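Local coordinates for protein muconate cycloisomerase (Azorhizobium caulinodans, PDB 3MY9) that belongs to the enolase superfamily, joining an enolase-type N-terminal domain to a TIM-barrel-like C-terminal domain, and binds magnesium, at residues 130-138 against 345-354; 278-286 against 310-321. All blocks are in the same frame, centred on the assembly; numbering follows the deposited sequence.

How the interactions relate
Interaction 1 pairs two strands that lie far apart in sequence, whereas interaction 2 packs the start of one helix against the end of another and the turn that follows it. Interaction 1 is only partly buried: backbone hydrogen bonds zip it together, while charged side chains and a histidine fill its outer side. Interaction 2 is nearly all buried and relies on leucine, methionine, alanine and isoleucine contacts, with one glutamine-threonine bond among them. Helix 305-316 and its turn link the two. V352 packs on T312, V132 hydrogen-bonds A316, and R133 reaches I315, T318 and P319. Both contacts also touch the second subunit.

Interaction 1: residues 130-138 against 345-354; sequences GRVRDRIPL and NSAGHVIVPD
R135, I136 and P137 run antiparallel to I351, V350 and H349, the short strand axes coming within 4.3 Å at 158°. I136 and V350 form the hydrogen-bonded pair, exchanging bonds through both N-H and C=O; V352 N to D134 O extends the ladder at one end and L138 N to G348 O (2.8 Å) at the other. A347 and G348 hold the positive phi values of a type I' turn, a conformation glycine adopts easily, and so bring 349-351 back from 345-346. Branched aliphatic residues suit the buried face: I136 CG1 meets V352 CG2 at 4.0 Å, while L138 CD1 lies against V350 CG2. On the other side R135, extended from CG to NE, runs across the H349 ring; its CD makes a CH-pi contact 3.7 Å from the centroid, 18° off the normal. H349 CG stands between its backbone N and carbonyl carbon (chi1 56°), which sets the ring flat between R135 and S346 O, the latter over the opposite face. Further along, R131 is long enough to bridge two acids. Its NH2 meets the anti lone pair of D354 OD1 at 3.1 Å, tilted from the guanidinium plane, and NH1 reaches D134 OD1 almost in that plane. V352 CG1 lies over one guanidinium face, 3.5 Å from NH2. D134 also pairs with R86 of the second subunit, which should help offset its charge. The arrangement is an antiparallel hairpin laid beside strand 135-142, whose other edge joins the parallel strands of the enolase-superfamily barrel.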
ATOM      1  N   GLY A 130     -17.040   8.363  36.309  1.00 42.89           N
ATOM      2  CA  GLY A 130     -16.368   8.723  37.534  1.00 43.49           C
ATOM      3  C   GLY A 130     -15.077   9.479  37.285  1.00 43.38           C
ATOM      4  O   GLY A 130     -14.445   9.315  36.248  1.00 40.95           O
ATOM      5  N   ARG A 131     -14.711  10.323  38.243  1.00 44.48           N
ATOM      6  CA  ARG A 131     -13.424  10.999  38.248  1.00 44.96           C
ATOM      7  C   ARG A 131     -12.276  10.013  38.243  1.00 45.42           C
ATOM      8  O   ARG A 131     -12.327   8.977  38.906  1.00 45.71           O
ATOM      9  CB  ARG A 131     -13.227  11.845  39.501  1.00 46.43           C
ATOM     10  CG  ARG A 131     -14.133  13.050  39.652  1.00 49.11           C
ATOM     11  CD  ARG A 131     -13.577  13.990  40.744  1.00 52.12           C
ATOM     12  NE  ARG A 131     -14.345  15.238  40.844  1.00 53.58           N
ATOM     13  CZ  ARG A 131     -13.988  16.265  41.615  1.00 57.15           C
ATOM     14  NH1 ARG A 131     -12.890  16.188  42.365  1.00 57.28           N
ATOM     15  NH2 ARG A 131     -14.719  17.377  41.640  1.00 58.38           N
ATOM     16  N   VAL A 132     -11.243  10.388  37.490  1.00 44.96           N
ATOM     17  CA  VAL A 132      -9.970   9.741  37.487  1.00 45.91           C
ATOM     18  C   VAL A 132      -8.875  10.727  37.916  1.00 45.92           C
ATOM     19  O   VAL A 132      -7.752  10.324  38.188  1.00 45.93           O
ATOM     20  CB  VAL A 132      -9.692   9.175  36.089  1.00 44.90           C
ATOM     21  CG1 VAL A 132      -8.259   8.829  35.964  1.00 47.97           C
ATOM     22  CG2 VAL A 132     -10.603   7.923  35.865  1.00 46.37           C
ATOM     23  N   ARG A 133      -9.228  12.012  38.006  1.00 46.33           N
ATOM     24  CA  ARG A 133      -8.349  13.033  38.567  1.00 46.90           C
ATOM     25  C   ARG A 133      -9.154  14.171  39.182  1.00 47.92           C
ATOM     26  O   ARG A 133     -10.309  14.390  38.829  1.00 46.81           O
ATOM     27  CB  ARG A 133      -7.398  13.566  37.477  1.00 45.79           C
ATOM     28  CG  ARG A 133      -8.116  14.126  36.252  1.00 43.87           C
ATOM     29  CD  ARG A 133      -7.121  14.663  35.247  1.00 44.11           C
ATOM     30  NE  ARG A 133      -6.301  13.630  34.624  1.00 42.20           N
ATOM     31  CZ  ARG A 133      -6.652  12.893  33.574  1.00 42.02           C
ATOM     32  NH1 ARG A 133      -7.833  13.049  32.969  1.00 41.34           N
ATOM     33  NH2 ARG A 133      -5.795  12.006  33.094  1.00 42.52           N
ATOM     34  N   ASP A 134      -8.517  14.897  40.098  1.00 50.18           N
ATOM     35  CA  ASP A 134      -9.153  15.983  40.848  1.00 51.99           C
ATOM     36  C   ASP A 134      -8.686  17.398  40.484  1.00 51.93           C
ATOM     37  O   ASP A 134      -9.303  18.393  40.905  1.00 52.01           O
ATOM     38  CB  ASP A 134      -8.878  15.759  42.327  1.00 54.55           C
ATOM     39  CG  ASP A 134      -9.383  14.411  42.809  1.00 56.42           C
ATOM     40  OD1 ASP A 134     -10.563  14.077  42.555  1.00 53.06           O
ATOM     41  OD2 ASP A 134      -8.580  13.685  43.431  1.00 61.58           O
ATOM     42  N   ARG A 135      -7.562  17.463  39.756  1.00 51.16           N
ATOM     43  CA  ARG A 135      -6.959  18.694  39.268  1.00 51.00           C
ATOM     44  C   ARG A 135      -6.559  18.467  37.808  1.00 48.99           C
ATOM     45  O   ARG A 135      -6.343  17.325  37.398  1.00 49.31           O
ATOM     46  CB  ARG A 135      -5.685  19.015  40.071  1.00 52.41           C
ATOM     47  CG  ARG A 135      -5.842  18.994  41.543  1.00 55.79           C
ATOM     48  CD  ARG A 135      -4.521  19.138  42.269  1.00 60.18           C
ATOM     49  NE  ARG A 135      -4.722  19.352  43.694  1.00 66.16           N
ATOM     50  CZ  ARG A 135      -3.763  19.741  44.539  1.00 70.70           C
ATOM     51  NH1 ARG A 135      -2.517  19.950  44.108  1.00 72.18           N
ATOM     52  NH2 ARG A 135      -4.038  19.915  45.816  1.00 70.88           N
ATOM     53  N   ILE A 136      -6.447  19.537  37.028  1.00 47.75           N
ATOM     54  CA  ILE A 136      -6.045  19.437  35.644  1.00 45.63           C
ATOM     55  C   ILE A 136      -4.878  20.393  35.397  1.00 46.23           C
ATOM     56  O   ILE A 136      -5.033  21.593  35.574  1.00 46.93           O
ATOM     57  CB  ILE A 136      -7.159  19.824  34.681  1.00 45.33           C
ATOM     58  CG1 ILE A 136      -8.467  19.092  35.015  1.00 44.61           C
ATOM     59  CG2 ILE A 136      -6.711  19.506  33.246  1.00 43.10           C
ATOM     60  CD1 ILE A 136      -9.669  19.595  34.235  1.00 43.66           C
ATOM     61  N   PRO A 137      -3.707  19.866  34.978  1.00 44.96           N
ATOM     62  CA  PRO A 137      -2.616  20.799  34.671  1.00 45.18           C
ATOM     63  C   PRO A 137      -3.072  21.901  33.698  1.00 44.12           C
ATOM     64  O   PRO A 137      -3.768  21.627  32.722  1.00 42.89           O
ATOM     65  CB  PRO A 137      -1.541  19.907  34.046  1.00 43.64           C
ATOM     66  CG  PRO A 137      -1.861  18.523  34.535  1.00 45.40           C
ATOM     67  CD  PRO A 137      -3.362  18.472  34.648  1.00 43.90           C
ATOM     68  N   LEU A 138      -2.734  23.134  34.036  1.00 44.95           N
ATOM     69  CA  LEU A 138      -3.116  24.311  33.261  1.00 44.64           C
ATOM     70  C   LEU A 138      -1.859  24.932  32.639  1.00 44.49           C
ATOM     71  O   LEU A 138      -0.932  25.353  33.354  1.00 44.83           O
ATOM     72  CB  LEU A 138      -3.812  25.322  34.173  1.00 45.99           C
ATOM     73  CG  LEU A 138      -4.212  26.644  33.525  1.00 45.51           C
ATOM     74  CD1 LEU A 138      -5.385  26.442  32.576  1.00 42.87           C
ATOM     75  CD2 LEU A 138      -4.539  27.686  34.584  1.00 47.92           C
ATOM     76  N   ASN A 345      -8.241  27.999  39.861  1.00 57.24           N
ATOM     77  CA  ASN A 345      -6.952  27.416  39.555  1.00 55.88           C
ATOM     78  C   ASN A 345      -5.892  27.903  40.550  1.00 57.06           C
ATOM     79  O   ASN A 345      -5.981  29.016  41.054  1.00 58.45           O
ATOM     80  CB  ASN A 345      -6.554  27.698  38.095  1.00 54.24           C
ATOM     81  CG  ASN A 345      -6.183  29.141  37.848  1.00 56.92           C
ATOM     82  OD1 ASN A 345      -4.996  29.489  37.782  1.00 58.32           O
ATOM     83  ND2 ASN A 345      -7.192  29.999  37.729  1.00 58.82           N
ATOM     84  N   SER A 346      -4.918  27.045  40.837  1.00 56.28           N
ATOM     85  CA  SER A 346      -3.814  27.368  41.747  1.00 58.22           C
ATOM     86  C   SER A 346      -2.595  26.529  41.427  1.00 57.38           C
ATOM     87  O   SER A 346      -2.719  25.358  41.062  1.00 55.54           O
ATOM     88  CB  SER A 346      -4.207  27.093  43.200  1.00 59.73           C
ATOM     89  OG  SER A 346      -3.237  27.639  44.090  1.00 62.49           O
ATOM     90  N   ALA A 347      -1.420  27.128  41.580  1.00 59.10           N
ATOM     91  CA  ALA A 347      -0.148  26.423  41.435  1.00 59.01           C
ATOM     92  C   ALA A 347      -0.037  25.583  40.142  1.00 56.60           C
ATOM     93  O   ALA A 347       0.573  24.518  40.139  1.00 57.04           O
ATOM     94  CB  ALA A 347       0.102  25.562  42.668  1.00 59.98           C
ATOM     95  N   GLY A 348      -0.617  26.071  39.046  1.00 55.35           N
ATOM     96  CA  GLY A 348      -0.487  25.412  37.746  1.00 52.68           C
ATOM     97  C   GLY A 348      -1.531  24.386  37.391  1.00 50.80           C
ATOM     98  O   GLY A 348      -1.350  23.631  36.435  1.00 48.70           O
ATOM     99  N   HIS A 349      -2.649  24.379  38.112  1.00 51.43           N
ATOM    100  CA  HIS A 349      -3.708  23.412  37.839  1.00 50.23           C
ATOM    101  C   HIS A 349      -5.078  23.975  38.136  1.00 51.10           C
ATOM    102  O   HIS A 349      -5.237  24.745  39.072  1.00 52.59           O
ATOM    103  CB  HIS A 349      -3.489  22.104  38.611  1.00 50.09           C
ATOM    104  CG  HIS A 349      -3.362  22.278  40.094  1.00 53.59           C
ATOM    105  ND1 HIS A 349      -2.150  22.221  40.751  1.00 55.75           N
ATOM    106  CD2 HIS A 349      -4.296  22.497  41.051  1.00 56.29           C
ATOM    107  CE1 HIS A 349      -2.343  22.404  42.046  1.00 58.20           C
ATOM    108  NE2 HIS A 349      -3.636  22.581  42.252  1.00 58.58           N
ATOM    109  N   VAL A 350      -6.064  23.575  37.336  1.00 49.60           N
ATOM    110  CA  VAL A 350      -7.459  23.888  37.621  1.00 50.73           C
ATOM    111  C   VAL A 350      -7.984  22.926  38.694  1.00 50.91           C
ATOM    112  O   VAL A 350      -7.683  21.737  38.659  1.00 50.24           O
ATOM    113  CB  VAL A 350      -8.339  23.718  36.342  1.00 49.58           C
ATOM    114  CG1 VAL A 350      -9.811  23.880  36.673  1.00 49.08           C
ATOM    115  CG2 VAL A 350      -7.927  24.705  35.278  1.00 49.67           C
ATOM    116  N   ILE A 351      -8.769  23.431  39.640  1.00 52.82           N
ATOM    117  CA  ILE A 351      -9.368  22.586  40.679  1.00 52.83           C
ATOM    118  C   ILE A 351     -10.715  22.174  40.141  1.00 51.75           C
ATOM    119  O   ILE A 351     -11.496  23.039  39.725  1.00 50.37           O
ATOM    120  CB  ILE A 351      -9.529  23.317  41.997  1.00 55.57           C
ATOM    121  CG1 ILE A 351      -8.236  24.041  42.357  1.00 58.27           C
ATOM    122  CG2 ILE A 351      -9.921  22.326  43.125  1.00 54.49           C
ATOM    123  CD1 ILE A 351      -7.090  23.105  42.540  1.00 60.87           C
ATOM    124  N   VAL A 352     -10.954  20.863  40.056  1.00 51.33           N
ATOM    125  CA  VAL A 352     -12.216  20.374  39.496  1.00 51.29           C
ATOM    126  C   VAL A 352     -13.274  20.639  40.554  1.00 54.37           C
ATOM    127  O   VAL A 352     -13.173  20.119  41.672  1.00 55.75           O
ATOM    128  CB  VAL A 352     -12.170  18.863  39.081  1.00 50.18           C
ATOM    129  CG1 VAL A 352     -13.526  18.405  38.557  1.00 48.75           C
ATOM    130  CG2 VAL A 352     -11.117  18.619  38.004  1.00 48.41           C
ATOM    131  N   PRO A 353     -14.261  21.501  40.237  1.00 56.30           N
ATOM    132  CA  PRO A 353     -15.237  21.897  41.235  1.00 58.99           C
ATOM    133  C   PRO A 353     -15.984  20.691  41.764  1.00 59.00           C
ATOM    134  O   PRO A 353     -16.325  19.791  41.003  1.00 58.12           O
ATOM    135  CB  PRO A 353     -16.212  22.776  40.445  1.00 59.40           C
ATOM    136  CG  PRO A 353     -16.124  22.235  39.062  1.00 57.82           C
ATOM    137  CD  PRO A 353     -14.665  21.953  38.897  1.00 55.82           C
ATOM    138  N   ASP A 354     -16.223  20.694  43.061  1.00 60.54           N
ATOM    139  CA  ASP A 354     -16.932  19.635  43.741  1.00 60.97           C
ATOM    140  C   ASP A 354     -18.437  19.927  43.673  1.00 61.11           C
ATOM    141  O   ASP A 354     -18.864  21.067  43.378  1.00 61.52           O
ATOM    142  CB  ASP A 354     -16.458  19.569  45.213  1.00 63.05           C
ATOM    143  CG  ASP A 354     -14.947  19.258  45.342  1.00 64.30           C
ATOM    144  OD1 ASP A 354     -14.343  18.678  44.398  1.00 64.16           O
ATOM    145  OD2 ASP A 354     -14.366  19.605  46.390  1.00 67.23           O
TER

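Interaction 2: residues 278-286 against 310-321; sequences GLMKAQSLM and AGTQLIAATPGI
The amide of Q283 meets T318 edge-on: NE2 donates to OG1, which lies 6° from the amide plane, over 3.2 Å and nearly straight. A second flat group, the carbonyl of L314, stands behind this bond. T318 OG1 donates to L314 O at 2.6 Å from above one face of its plane, while A317 N approaches from the opposite face. A threonine thus suits the helix end, its hydroxyl accepting from the glutamine and giving to the last turn. Q283 NE2 also donates to L128 O, so it serves two acceptors, which probably limits the turning of the amide. Apolar side chains supply most of the rest. L314 extends toward the other helix with CG anti to its backbone N (chi1 169°), placing CD1 3.7 Å from Q283 CG and CD2 3.7 Å from A282 CB. The small alanine lets this branch come close to its helix. L279 slides past L314 in the opposite direction, its CD2 3.7 Å from L314 CB and close to A310 O. Past the end of helix 305-316 the partner is M286, whose chain, bent at chi2 and chi3, packs CG on I321 CG1 at 3.8 Å; CE lies against the backbone of G320, which has no side chain to hold it off. CB meets T318 CG2. The helix axes are 10.4 Å apart and inclined by 33°. Helix 102-120 borders L279 and A310, and its E109 accepts from L279 N and M280 N; helix 273-276 touches L279, A282 and L314, and I315 packs on I136 of strand 135-142.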
ATOM      1  N   GLY A 278     -19.753  17.772  21.960  1.00 54.89           N
ATOM      2  CA  GLY A 278     -20.168  17.567  23.341  1.00 53.22           C
ATOM      3  C   GLY A 278     -19.336  16.604  24.161  1.00 49.83           C
ATOM      4  O   GLY A 278     -18.292  16.122  23.725  1.00 48.18           O
ATOM      5  N   LEU A 279     -19.835  16.335  25.364  1.00 48.11           N
ATOM      6  CA  LEU A 279     -19.117  15.604  26.393  1.00 45.93           C
ATOM      7  C   LEU A 279     -19.055  14.108  26.098  1.00 44.15           C
ATOM      8  O   LEU A 279     -17.988  13.519  26.191  1.00 42.92           O
ATOM      9  CB  LEU A 279     -19.785  15.832  27.750  1.00 47.08           C
ATOM     10  CG  LEU A 279     -19.860  17.279  28.272  1.00 48.58           C
ATOM     11  CD1 LEU A 279     -20.726  17.374  29.513  1.00 49.36           C
ATOM     12  CD2 LEU A 279     -18.527  17.769  28.560  1.00 45.74           C
ATOM     13  N   MET A 280     -20.192  13.491  25.762  1.00 43.59           N
ATOM     14  CA  MET A 280     -20.200  12.062  25.398  1.00 42.83           C
ATOM     15  C   MET A 280     -19.406  11.825  24.094  1.00 42.29           C
ATOM     16  O   MET A 280     -18.668  10.860  23.997  1.00 41.53           O
ATOM     17  CB  MET A 280     -21.628  11.493  25.303  1.00 42.33           C
ATOM     18  CG  MET A 280     -22.348  11.364  26.697  1.00 42.50           C
ATOM     19  SD  MET A 280     -23.999  10.542  26.754  1.00 36.16           S
ATOM     20  CE  MET A 280     -24.317  11.082  28.446  1.00 45.54           C
ATOM     21  N   LYS A 281     -19.561  12.702  23.108  1.00 43.09           N
ATOM     22  CA  LYS A 281     -18.794  12.596  21.859  1.00 43.17           C
ATOM     23  C   LYS A 281     -17.295  12.740  22.124  1.00 41.22           C
ATOM     24  O   LYS A 281     -16.499  12.043  21.517  1.00 40.67           O
ATOM     25  CB  LYS A 281     -19.214  13.665  20.851  1.00 44.50           C
ATOM     26  CG  LYS A 281     -20.671  13.605  20.377  1.00 49.21           C
ATOM     27  CD  LYS A 281     -20.934  12.417  19.498  1.00 53.95           C
ATOM     28  CE  LYS A 281     -22.276  12.558  18.781  1.00 57.49           C
ATOM     29  NZ  LYS A 281     -22.361  11.568  17.666  1.00 58.08           N
ATOM     30  N   ALA A 282     -16.902  13.608  23.055  1.00 41.19           N
ATOM     31  CA  ALA A 282     -15.478  13.724  23.405  1.00 39.90           C
ATOM     32  C   ALA A 282     -14.922  12.430  24.026  1.00 39.66           C
ATOM     33  O   ALA A 282     -13.770  12.049  23.770  1.00 37.69           O
ATOM     34  CB  ALA A 282     -15.218  14.913  24.319  1.00 40.42           C
ATOM     35  N   GLN A 283     -15.724  11.753  24.844  1.00 40.41           N
ATOM     36  CA  GLN A 283     -15.283  10.473  25.421  1.00 40.56           C
ATOM     37  C   GLN A 283     -15.243   9.359  24.363  1.00 40.78           C
ATOM     38  O   GLN A 283     -14.420   8.462  24.448  1.00 40.71           O
ATOM     39  CB  GLN A 283     -16.171  10.068  26.581  1.00 41.02           C
ATOM     40  CG  GLN A 283     -15.971  10.896  27.847  1.00 42.69           C
ATOM     41  CD  GLN A 283     -16.492  10.178  29.097  1.00 43.74           C
ATOM     42  OE1 GLN A 283     -17.554   9.562  29.057  1.00 41.99           O
ATOM     43  NE2 GLN A 283     -15.739  10.257  30.201  1.00 41.00           N
ATOM     44  N   SER A 284     -16.137   9.397  23.374  1.00 40.70           N
ATOM     45  CA  SER A 284     -16.074   8.421  22.282  1.00 40.65           C
ATOM     46  C   SER A 284     -14.791   8.634  21.468  1.00 39.73           C
ATOM     47  O   SER A 284     -14.103   7.672  21.126  1.00 38.87           O
ATOM     48  CB  SER A 284     -17.283   8.568  21.348  1.00 41.29           C
ATOM     49  OG  SER A 284     -18.474   8.316  22.046  1.00 43.94           O
ATOM     50  N   LEU A 285     -14.502   9.904  21.169  1.00 39.11           N
ATOM     51  CA  LEU A 285     -13.293  10.306  20.487  1.00 38.86           C
ATOM     52  C   LEU A 285     -12.080   9.752  21.243  1.00 37.48           C
ATOM     53  O   LEU A 285     -11.199   9.106  20.659  1.00 35.60           O
ATOM     54  CB  LEU A 285     -13.215  11.831  20.431  1.00 39.83           C
ATOM     55  CG  LEU A 285     -12.060  12.476  19.671  1.00 41.49           C
ATOM     56  CD1 LEU A 285     -12.311  13.959  19.478  1.00 43.86           C
ATOM     57  CD2 LEU A 285     -10.798  12.308  20.451  1.00 44.14           C
ATOM     58  N   MET A 286     -12.040   9.985  22.546  1.00 37.11           N
ATOM     59  CA  MET A 286     -10.914   9.486  23.353  1.00 36.94           C
ATOM     60  C   MET A 286     -10.827   7.932  23.477  1.00 37.95           C
ATOM     61  O   MET A 286      -9.743   7.402  23.658  1.00 39.06           O
ATOM     62  CB  MET A 286     -10.865  10.201  24.686  1.00 36.70           C
ATOM     63  CG  MET A 286     -10.412  11.674  24.520  1.00 36.27           C
ATOM     64  SD  MET A 286      -8.855  11.923  23.633  1.00 26.80           S
ATOM     65  CE  MET A 286      -7.790  11.035  24.694  1.00 31.53           C
ATOM     66  N   ALA A 310     -18.158  22.424  32.492  1.00 47.78           N
ATOM     67  CA  ALA A 310     -18.401  21.257  31.642  1.00 47.28           C
ATOM     68  C   ALA A 310     -17.079  20.634  31.175  1.00 45.41           C
ATOM     69  O   ALA A 310     -16.886  19.421  31.260  1.00 43.38           O
ATOM     70  CB  ALA A 310     -19.289  21.636  30.444  1.00 47.67           C
ATOM     71  N   GLY A 311     -16.163  21.470  30.719  1.00 45.63           N
ATOM     72  CA  GLY A 311     -14.889  20.971  30.216  1.00 44.87           C
ATOM     73  C   GLY A 311     -14.047  20.327  31.311  1.00 44.45           C
ATOM     74  O   GLY A 311     -13.412  19.305  31.097  1.00 44.28           O
ATOM     75  N   THR A 312     -14.068  20.922  32.491  1.00 44.98           N
ATOM     76  CA  THR A 312     -13.319  20.417  33.631  1.00 45.13           C
ATOM     77  C   THR A 312     -13.847  19.056  34.117  1.00 44.63           C
ATOM     78  O   THR A 312     -13.074  18.165  34.447  1.00 43.45           O
ATOM     79  CB  THR A 312     -13.374  21.457  34.766  1.00 47.26           C
ATOM     80  OG1 THR A 312     -12.698  22.646  34.331  1.00 48.45           O
ATOM     81  CG2 THR A 312     -12.695  20.937  35.984  1.00 48.82           C
ATOM     82  N   GLN A 313     -15.169  18.903  34.151  1.00 45.19           N
ATOM     83  CA  GLN A 313     -15.816  17.608  34.472  1.00 44.92           C
ATOM     84  C   GLN A 313     -15.466  16.524  33.458  1.00 43.50           C
ATOM     85  O   GLN A 313     -15.124  15.382  33.816  1.00 42.85           O
ATOM     86  CB  GLN A 313     -17.346  17.761  34.513  1.00 45.41           C
ATOM     87  CG  GLN A 313     -17.865  18.732  35.556  1.00 47.29           C
ATOM     88  CD  GLN A 313     -17.864  18.172  36.955  1.00 49.35           C
ATOM     89  OE1 GLN A 313     -17.801  16.965  37.157  1.00 48.52           O
ATOM     90  NE2 GLN A 313     -17.947  19.061  37.945  1.00 50.31           N
ATOM     91  N   LEU A 314     -15.571  16.872  32.179  1.00 42.82           N
ATOM     92  CA  LEU A 314     -15.165  15.953  31.124  1.00 41.45           C
ATOM     93  C   LEU A 314     -13.735  15.467  31.346  1.00 40.56           C
ATOM     94  O   LEU A 314     -13.468  14.264  31.348  1.00 40.33           O
ATOM     95  CB  LEU A 314     -15.274  16.595  29.737  1.00 41.13           C
ATOM     96  CG  LEU A 314     -14.589  15.704  28.674  1.00 42.46           C
ATOM     97  CD1 LEU A 314     -15.536  14.544  28.350  1.00 42.45           C
ATOM     98  CD2 LEU A 314     -14.167  16.486  27.466  1.00 42.15           C
ATOM     99  N   ILE A 315     -12.808  16.398  31.516  1.00 40.39           N
ATOM    100  CA  ILE A 315     -11.417  16.017  31.608  1.00 38.95           C
ATOM    101  C   ILE A 315     -11.182  15.225  32.885  1.00 39.47           C
ATOM    102  O   ILE A 315     -10.443  14.253  32.885  1.00 39.41           O
ATOM    103  CB  ILE A 315     -10.481  17.222  31.514  1.00 38.88           C
ATOM    104  CG1 ILE A 315     -10.576  17.869  30.117  1.00 39.34           C
ATOM    105  CG2 ILE A 315      -9.033  16.807  31.808  1.00 36.05           C
ATOM    106  CD1 ILE A 315      -9.845  19.240  30.031  1.00 39.09           C
ATOM    107  N   ALA A 316     -11.871  15.601  33.958  1.00 40.82           N
ATOM    108  CA  ALA A 316     -11.797  14.887  35.220  1.00 40.89           C
ATOM    109  C   ALA A 316     -12.135  13.391  35.069  1.00 40.63           C
ATOM    110  O   ALA A 316     -11.583  12.546  35.791  1.00 40.55           O
ATOM    111  CB  ALA A 316     -12.732  15.547  36.224  1.00 42.60           C
ATOM    112  N   ALA A 317     -13.041  13.091  34.141  1.00 39.79           N
ATOM    113  CA  ALA A 317     -13.597  11.736  33.939  1.00 40.29           C
ATOM    114  C   ALA A 317     -13.012  11.011  32.725  1.00 39.00           C
ATOM    115  O   ALA A 317     -13.502   9.934  32.350  1.00 39.37           O
ATOM    116  CB  ALA A 317     -15.122  11.839  33.771  1.00 39.46           C
ATOM    117  N   THR A 318     -11.994  11.591  32.084  1.00 38.37           N
ATOM    118  CA  THR A 318     -11.507  11.068  30.783  1.00 37.32           C
ATOM    119  C   THR A 318      -9.985  10.899  30.856  1.00 37.59           C
ATOM    120  O   THR A 318      -9.238  11.795  30.538  1.00 37.54           O
ATOM    121  CB  THR A 318     -11.925  11.970  29.627  1.00 36.91           C
ATOM    122  OG1 THR A 318     -13.331  12.229  29.709  1.00 36.46           O
ATOM    123  CG2 THR A 318     -11.617  11.310  28.256  1.00 35.90           C
ATOM    124  N   PRO A 319      -9.527   9.730  31.298  1.00 38.67           N
ATOM    125  CA  PRO A 319      -8.131   9.554  31.701  1.00 39.11           C
ATOM    126  C   PRO A 319      -7.115   9.807  30.583  1.00 38.31           C
ATOM    127  O   PRO A 319      -6.013  10.292  30.865  1.00 38.32           O
ATOM    128  CB  PRO A 319      -8.074   8.085  32.153  1.00 40.46           C
ATOM    129  CG  PRO A 319      -9.275   7.429  31.527  1.00 41.44           C
ATOM    130  CD  PRO A 319     -10.310   8.492  31.394  1.00 39.05           C
ATOM    131  N   GLY A 320      -7.495   9.520  29.329  1.00 37.74           N
ATOM    132  CA  GLY A 320      -6.616   9.724  28.177  1.00 36.56           C
ATOM    133  C   GLY A 320      -6.312  11.196  27.885  1.00 36.45           C
ATOM    134  O   GLY A 320      -5.367  11.503  27.166  1.00 35.85           O
ATOM    135  N   ILE A 321      -7.087  12.115  28.447  1.00 37.07           N
ATOM    136  CA  ILE A 321      -6.778  13.532  28.275  1.00 37.39           C
ATOM    137  C   ILE A 321      -5.810  13.868  29.370  1.00 37.38           C
ATOM    138  O   ILE A 321      -6.184  14.412  30.387  1.00 38.59           O
ATOM    139  CB  ILE A 321      -8.016  14.438  28.311  1.00 37.76           C
ATOM    140  CG1 ILE A 321      -9.026  13.978  27.265  1.00 37.90           C
ATOM    141  CG2 ILE A 321      -7.628  15.900  28.091  1.00 37.48           C
ATOM    142  CD1 ILE A 321     -10.372  14.689  27.334  1.00 38.75           C
TER